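Local coordinates for protein ECL CdiI (Enterobacter cloacae subsp. cloacae, PDB 4NTQ) that serves as the immunity protein of a contact-dependent growth inhibition system, held here in complex with its cognate CdiA toxin, a ribosomal RNase, at residues P10-S21 with L32-I41. Numbering follows the deposited sequence.
Sequences PVSMEGELVQPS and LHLPLSYWDI
Selenomethionine Met-13, on strand 11-13, reaches over one face of the His-33 imidazole, SE 3.7 Å from the ring centroid and displaced toward the CE1 rim; the bend at chi3 (98°) brings CE to the same carbon, though this side chain is poorly ordered. Val-18 CG2 packs against His-33 CB at 3.8 Å. On this same sheet face Glu-16, extended beyond CG, brings both carboxylate oxygens against Pro-35 CB, while OE2 is hydrogen-bonded to Tyr-69. The opposite face carries Gln-19 and Leu-34. Ile-41, in the first turn of the following helix, crosses the glutamine at about a right angle, CD1 meeting CG at 3.5 Å. Gln-19 CG is anti to the backbone N (chi1 173°) and the chain bends at chi2; NE2 thereby donates to Pro-20 O (2.6 Å), with that oxygen almost in the Gln-19 amide plane, and also to Gly-8 O. Leu-34 N and Ser-21 OG reach Gln-19 O from opposite faces of its carbonyl plane. Antiparallel backbone bonds join strands 16-25 and 28-35. These bonds fix the polar groups of Gln-19 while its aliphatic part packs on the helix start; His-33 and Glu-16 also touch Ile-204 and Gly-189 of the toxin chain.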
ATOM      1  N   PRO B  10     -12.110  -5.763 -14.143  1.00 33.69           N
ATOM      2  CA  PRO B  10     -10.926  -4.902 -14.248  1.00 37.83           C
ATOM      3  C   PRO B  10     -11.205  -3.717 -15.160  1.00 39.33           C
ATOM      4  O   PRO B  10     -11.946  -3.855 -16.132  1.00 40.34           O
ATOM      5  CB  PRO B  10      -9.874  -5.823 -14.871  1.00 27.87           C
ATOM      6  CG  PRO B  10     -10.300  -7.192 -14.440  1.00 31.87           C
ATOM      7  CD  PRO B  10     -11.803  -7.167 -14.466  1.00 29.77           C
ATOM      8  N   VAL B  11     -10.651  -2.557 -14.820  1.00 31.08           N
ATOM      9  CA  VAL B  11     -10.864  -1.360 -15.619  1.00 34.37           C
ATOM     10  C   VAL B  11      -9.553  -0.619 -15.799  1.00 38.46           C
ATOM     11  O   VAL B  11      -8.608  -0.813 -15.035  1.00 38.76           O
ATOM     12  CB  VAL B  11     -11.876  -0.425 -14.957  1.00 35.84           C
ATOM     13  CG1 VAL B  11     -13.286  -1.021 -15.023  1.00 32.29           C
ATOM     14  CG2 VAL B  11     -11.450  -0.152 -13.509  1.00 30.33           C
ATOM     15  N   SER B  12      -9.502   0.225 -16.819  1.00 42.01           N
ATOM     16  CA  SER B  12      -8.307   0.997 -17.117  1.00 45.45           C
ATOM     17  C   SER B  12      -8.227   2.247 -16.249  1.00 57.20           C
ATOM     18  O   SER B  12      -9.130   3.085 -16.284  1.00 59.43           O
ATOM     19  CB  SER B  12      -8.315   1.405 -18.583  1.00 42.30           C
ATOM     20  OG  SER B  12      -7.329   2.381 -18.829  1.00 52.10           O
HETATM   21  N   MSE B  13      -7.158   2.381 -15.465  1.00 58.36           N
HETATM   22  CA  MSE B  13      -6.951   3.603 -14.679  1.00 60.75           C
HETATM   23  C   MSE B  13      -5.499   3.999 -14.568  1.00 60.95           C
HETATM   24  O   MSE B  13      -4.626   3.153 -14.321  1.00 60.06           O
HETATM   25  CB  MSE B  13      -7.541   3.494 -13.273  1.00 61.79           C
HETATM   26  CG  MSE B  13      -9.056   3.384 -13.240  1.00 70.90           C
HETATM   27 SE   MSE B  13      -9.726   3.006 -11.455  1.00 96.40          SE
HETATM   28  CE  MSE B  13     -10.146   4.876 -11.120  1.00 68.64           C
ATOM     29  N   GLU B  14      -5.263   5.299 -14.722  1.00 62.29           N
ATOM     30  CA  GLU B  14      -3.920   5.853 -14.724  1.00 68.27           C
ATOM     31  C   GLU B  14      -3.095   5.105 -15.747  1.00 68.33           C
ATOM     32  O   GLU B  14      -1.933   4.787 -15.513  1.00 73.60           O
ATOM     33  CB  GLU B  14      -3.277   5.773 -13.337  1.00 69.79           C
ATOM     34  CG  GLU B  14      -2.500   7.015 -12.970  1.00 81.47           C
ATOM     35  CD  GLU B  14      -3.374   8.256 -12.931  1.00 86.17           C
ATOM     36  OE1 GLU B  14      -4.223   8.353 -12.017  1.00 85.79           O
ATOM     37  OE2 GLU B  14      -3.219   9.129 -13.814  1.00 88.81           O
ATOM     38  N   GLY B  15      -3.730   4.798 -16.873  1.00 63.08           N
ATOM     39  CA  GLY B  15      -3.043   4.237 -18.016  1.00 61.81           C
ATOM     40  C   GLY B  15      -2.740   2.757 -17.945  1.00 51.10           C
ATOM     41  O   GLY B  15      -1.946   2.263 -18.740  1.00 54.68           O
ATOM     42  N   GLU B  16      -3.365   2.040 -17.016  1.00 47.13           N
ATOM     43  CA  GLU B  16      -3.203   0.581 -16.970  1.00 56.27           C
ATOM     44  C   GLU B  16      -4.394  -0.170 -16.364  1.00 43.73           C
ATOM     45  O   GLU B  16      -5.232   0.418 -15.677  1.00 39.91           O
ATOM     46  CB  GLU B  16      -1.910   0.194 -16.248  1.00 62.02           C
ATOM     47  CG  GLU B  16      -1.868   0.558 -14.789  1.00 65.87           C
ATOM     48  CD  GLU B  16      -0.930  -0.346 -14.009  1.00 70.32           C
ATOM     49  OE1 GLU B  16      -0.910  -1.567 -14.295  1.00 73.39           O
ATOM     50  OE2 GLU B  16      -0.215   0.164 -13.121  1.00 60.80           O
ATOM     51  N   LEU B  17      -4.463  -1.473 -16.633  1.00 38.14           N
ATOM     52  CA  LEU B  17      -5.554  -2.318 -16.142  1.00 38.20           C
ATOM     53  C   LEU B  17      -5.397  -2.635 -14.665  1.00 36.91           C
ATOM     54  O   LEU B  17      -4.378  -3.183 -14.236  1.00 34.09           O
ATOM     55  CB  LEU B  17      -5.620  -3.632 -16.920  1.00 33.94           C
ATOM     56  CG  LEU B  17      -6.943  -4.404 -16.957  1.00 41.40           C
ATOM     57  CD1 LEU B  17      -8.035  -3.602 -17.695  1.00 31.56           C
ATOM     58  CD2 LEU B  17      -6.738  -5.771 -17.622  1.00 31.69           C
ATOM     59  N   VAL B  18      -6.408  -2.299 -13.884  1.00 31.54           N
ATOM     60  CA  VAL B  18      -6.350  -2.571 -12.460  1.00 30.20           C
ATOM     61  C   VAL B  18      -7.570  -3.348 -12.032  1.00 30.40           C
ATOM     62  O   VAL B  18      -8.583  -3.393 -12.735  1.00 27.75           O
ATOM     63  CB  VAL B  18      -6.239  -1.286 -11.630  1.00 35.83           C
ATOM     64  CG1 VAL B  18      -5.085  -0.406 -12.150  1.00 34.95           C
ATOM     65  CG2 VAL B  18      -7.556  -0.530 -11.652  1.00 30.96           C
ATOM     66  N   GLN B  19      -7.455  -3.978 -10.877  1.00 27.27           N
ATOM     67  CA  GLN B  19      -8.552  -4.711 -10.284  1.00 28.33           C
ATOM     68  C   GLN B  19      -9.065  -3.895  -9.111  1.00 31.24           C
ATOM     69  O   GLN B  19      -8.360  -3.758  -8.089  1.00 29.27           O
ATOM     70  CB  GLN B  19      -8.061  -6.084  -9.802  1.00 30.73           C
ATOM     71  CG  GLN B  19      -9.083  -6.869  -9.019  1.00 27.09           C
ATOM     72  CD  GLN B  19     -10.390  -7.024  -9.774  1.00 33.92           C
ATOM     73  OE1 GLN B  19     -10.484  -7.799 -10.722  1.00 33.34           O
ATOM     74  NE2 GLN B  19     -11.412  -6.285  -9.348  1.00 32.04           N
ATOM     75  N   PRO B  20     -10.280  -3.328  -9.249  1.00 32.16           N
ATOM     76  CA  PRO B  20     -10.852  -2.611  -8.105  1.00 30.47           C
ATOM     77  C   PRO B  20     -11.074  -3.599  -6.984  1.00 24.29           C
ATOM     78  O   PRO B  20     -11.546  -4.693  -7.247  1.00 25.27           O
ATOM     79  CB  PRO B  20     -12.194  -2.070  -8.636  1.00 26.35           C
ATOM     80  CG  PRO B  20     -12.045  -2.046 -10.117  1.00 29.86           C
ATOM     81  CD  PRO B  20     -11.143  -3.243 -10.443  1.00 35.98           C
ATOM     82  N   SER B  21     -10.693  -3.213  -5.768  1.00 26.72           N
ATOM     83  CA  SER B  21     -10.682  -4.088  -4.609  1.00 26.90           C
ATOM     84  C   SER B  21     -10.866  -3.266  -3.345  1.00 29.75           C
ATOM     85  O   SER B  21     -10.780  -2.036  -3.365  1.00 28.69           O
ATOM     86  CB  SER B  21      -9.325  -4.792  -4.467  1.00 25.29           C
ATOM     87  OG  SER B  21      -8.912  -5.431  -5.653  1.00 30.83           O
ATOM     88  N   LEU B  32      -8.923  -0.046  -3.091  1.00 28.62           N
ATOM     89  CA  LEU B  32      -7.610  -0.219  -3.714  1.00 32.20           C
ATOM     90  C   LEU B  32      -7.742  -0.553  -5.206  1.00 36.00           C
ATOM     91  O   LEU B  32      -8.750  -1.134  -5.645  1.00 31.84           O
ATOM     92  CB  LEU B  32      -6.831  -1.332  -3.019  1.00 36.27           C
ATOM     93  CG  LEU B  32      -6.585  -1.185  -1.515  1.00 31.80           C
ATOM     94  CD1 LEU B  32      -6.034  -2.486  -0.992  1.00 21.14           C
ATOM     95  CD2 LEU B  32      -5.626  -0.011  -1.231  1.00 27.38           C
ATOM     96  N   HIS B  33      -6.723  -0.173  -5.974  1.00 32.32           N
ATOM     97  CA  HIS B  33      -6.633  -0.509  -7.393  1.00 27.86           C
ATOM     98  C   HIS B  33      -5.360  -1.335  -7.619  1.00 37.95           C
ATOM     99  O   HIS B  33      -4.274  -0.772  -7.781  1.00 43.31           O
ATOM    100  CB  HIS B  33      -6.581   0.758  -8.251  1.00 26.87           C
ATOM    101  CG  HIS B  33      -7.771   1.656  -8.088  1.00 39.04           C
ATOM    102  ND1 HIS B  33      -7.738   3.007  -8.362  1.00 37.08           N
ATOM    103  CD2 HIS B  33      -9.039   1.383  -7.699  1.00 43.02           C
ATOM    104  CE1 HIS B  33      -8.928   3.534  -8.135  1.00 41.50           C
ATOM    105  NE2 HIS B  33      -9.738   2.567  -7.731  1.00 49.61           N
ATOM    106  N   LEU B  34      -5.497  -2.661  -7.624  1.00 30.67           N
ATOM    107  CA  LEU B  34      -4.355  -3.551  -7.755  1.00 30.93           C
ATOM    108  C   LEU B  34      -3.959  -3.667  -9.220  1.00 29.92           C
ATOM    109  O   LEU B  34      -4.743  -4.162 -10.027  1.00 33.00           O
ATOM    110  CB  LEU B  34      -4.690  -4.938  -7.197  1.00 34.84           C
ATOM    111  CG  LEU B  34      -4.542  -5.143  -5.688  1.00 31.14           C
ATOM    112  CD1 LEU B  34      -5.419  -4.182  -4.904  1.00 26.01           C
ATOM    113  CD2 LEU B  34      -4.849  -6.588  -5.300  1.00 29.77           C
ATOM    114  N   PRO B  35      -2.748  -3.196  -9.573  1.00 29.56           N
ATOM    115  CA  PRO B  35      -2.309  -3.263 -10.979  1.00 32.02           C
ATOM    116  C   PRO B  35      -2.053  -4.698 -11.420  1.00 36.05           C
ATOM    117  O   PRO B  35      -1.496  -5.505 -10.656  1.00 33.66           O
ATOM    118  CB  PRO B  35      -0.997  -2.456 -10.985  1.00 27.17           C
ATOM    119  CG  PRO B  35      -0.506  -2.485  -9.605  1.00 25.13           C
ATOM    120  CD  PRO B  35      -1.755  -2.519  -8.724  1.00 28.47           C
ATOM    121  N   LEU B  36      -2.441  -5.003 -12.652  1.00 29.90           N
ATOM    122  CA  LEU B  36      -2.402  -6.367 -13.172  1.00 34.59           C
ATOM    123  C   LEU B  36      -1.353  -6.563 -14.267  1.00 35.07           C
ATOM    124  O   LEU B  36      -1.326  -7.599 -14.940  1.00 34.49           O
ATOM    125  CB  LEU B  36      -3.782  -6.743 -13.731  1.00 32.06           C
ATOM    126  CG  LEU B  36      -4.963  -6.571 -12.786  1.00 39.68           C
ATOM    127  CD1 LEU B  36      -6.285  -6.784 -13.536  1.00 42.95           C
ATOM    128  CD2 LEU B  36      -4.841  -7.533 -11.635  1.00 29.26           C
ATOM    129  N   SER B  37      -0.514  -5.560 -14.481  1.00 36.65           N
ATOM    130  CA  SER B  37       0.400  -5.615 -15.626  1.00 43.84           C
ATOM    131  C   SER B  37       1.471  -6.709 -15.490  1.00 35.76           C
ATOM    132  O   SER B  37       2.014  -7.179 -16.481  1.00 61.50           O
ATOM    133  CB  SER B  37       1.026  -4.242 -15.914  1.00 43.07           C
ATOM    134  OG  SER B  37       1.841  -3.817 -14.838  1.00 54.67           O
ATOM    135  N   TYR B  38       1.738  -7.128 -14.261  1.00 33.50           N
ATOM    136  CA  TYR B  38       2.749  -8.151 -13.985  1.00 37.93           C
ATOM    137  C   TYR B  38       2.119  -9.359 -13.276  1.00 41.58           C
ATOM    138  O   TYR B  38       2.295 -10.496 -13.699  1.00 53.33           O
ATOM    139  CB  TYR B  38       3.885  -7.553 -13.141  1.00 34.19           C
ATOM    140  CG  TYR B  38       5.030  -8.497 -12.829  1.00 38.85           C
ATOM    141  CD1 TYR B  38       5.963  -8.845 -13.803  1.00 43.79           C
ATOM    142  CD2 TYR B  38       5.199  -9.013 -11.555  1.00 42.66           C
ATOM    143  CE1 TYR B  38       7.018  -9.699 -13.516  1.00 39.98           C
ATOM    144  CE2 TYR B  38       6.253  -9.867 -11.254  1.00 43.23           C
ATOM    145  CZ  TYR B  38       7.150 -10.203 -12.241  1.00 44.18           C
ATOM    146  OH  TYR B  38       8.180 -11.041 -11.944  1.00 47.67           O
ATOM    147  N   TRP B  39       1.380  -9.101 -12.203  1.00 38.61           N
ATOM    148  CA  TRP B  39       0.658 -10.139 -11.469  1.00 35.24           C
ATOM    149  C   TRP B  39      -0.832 -10.126 -11.784  1.00 38.01           C
ATOM    150  O   TRP B  39      -1.439  -9.058 -11.813  1.00 43.80           O
ATOM    151  CB  TRP B  39       0.775  -9.868  -9.976  1.00 33.49           C
ATOM    152  CG  TRP B  39       1.971 -10.488  -9.308  1.00 45.29           C
ATOM    153  CD1 TRP B  39       2.931 -11.266  -9.888  1.00 46.41           C
ATOM    154  CD2 TRP B  39       2.319 -10.385  -7.923  1.00 41.07           C
ATOM    155  NE1 TRP B  39       3.860 -11.649  -8.947  1.00 42.99           N
ATOM    156  CE2 TRP B  39       3.504 -11.120  -7.734  1.00 43.16           C
ATOM    157  CE3 TRP B  39       1.748  -9.733  -6.829  1.00 42.12           C
ATOM    158  CZ2 TRP B  39       4.128 -11.222  -6.491  1.00 36.58           C
ATOM    159  CZ3 TRP B  39       2.370  -9.840  -5.591  1.00 41.10           C
ATOM    160  CH2 TRP B  39       3.544 -10.577  -5.436  1.00 33.90           C
ATOM    161  N   ASP B  40      -1.437 -11.297 -11.982  1.00 33.95           N
ATOM    162  CA  ASP B  40      -2.898 -11.394 -11.895  1.00 32.25           C
ATOM    163  C   ASP B  40      -3.294 -11.572 -10.433  1.00 31.19           C
ATOM    164  O   ASP B  40      -2.427 -11.573  -9.553  1.00 30.82           O
ATOM    165  CB  ASP B  40      -3.472 -12.522 -12.777  1.00 35.40           C
ATOM    166  CG  ASP B  40      -2.905 -13.905 -12.440  1.00 36.76           C
ATOM    167  OD1 ASP B  40      -2.819 -14.746 -13.357  1.00 44.52           O
ATOM    168  OD2 ASP B  40      -2.560 -14.168 -11.273  1.00 42.43           O
ATOM    169  N   ILE B  41      -4.588 -11.727 -10.167  1.00 27.75           N
ATOM    170  CA  ILE B  41      -5.087 -11.789  -8.785  1.00 32.15           C
ATOM    171  C   ILE B  41      -4.706 -13.104  -8.097  1.00 33.97           C
ATOM    172  O   ILE B  41      -4.471 -13.149  -6.889  1.00 41.18           O
ATOM    173  CB  ILE B  41      -6.616 -11.526  -8.720  1.00 25.70           C
ATOM    174  CG1 ILE B  41      -6.887 -10.081  -9.113  1.00 33.66           C
ATOM    175  CG2 ILE B  41      -7.175 -11.717  -7.294  1.00 21.07           C
ATOM    176  CD1 ILE B  41      -6.501  -9.076  -8.026  1.00 35.59           C
TER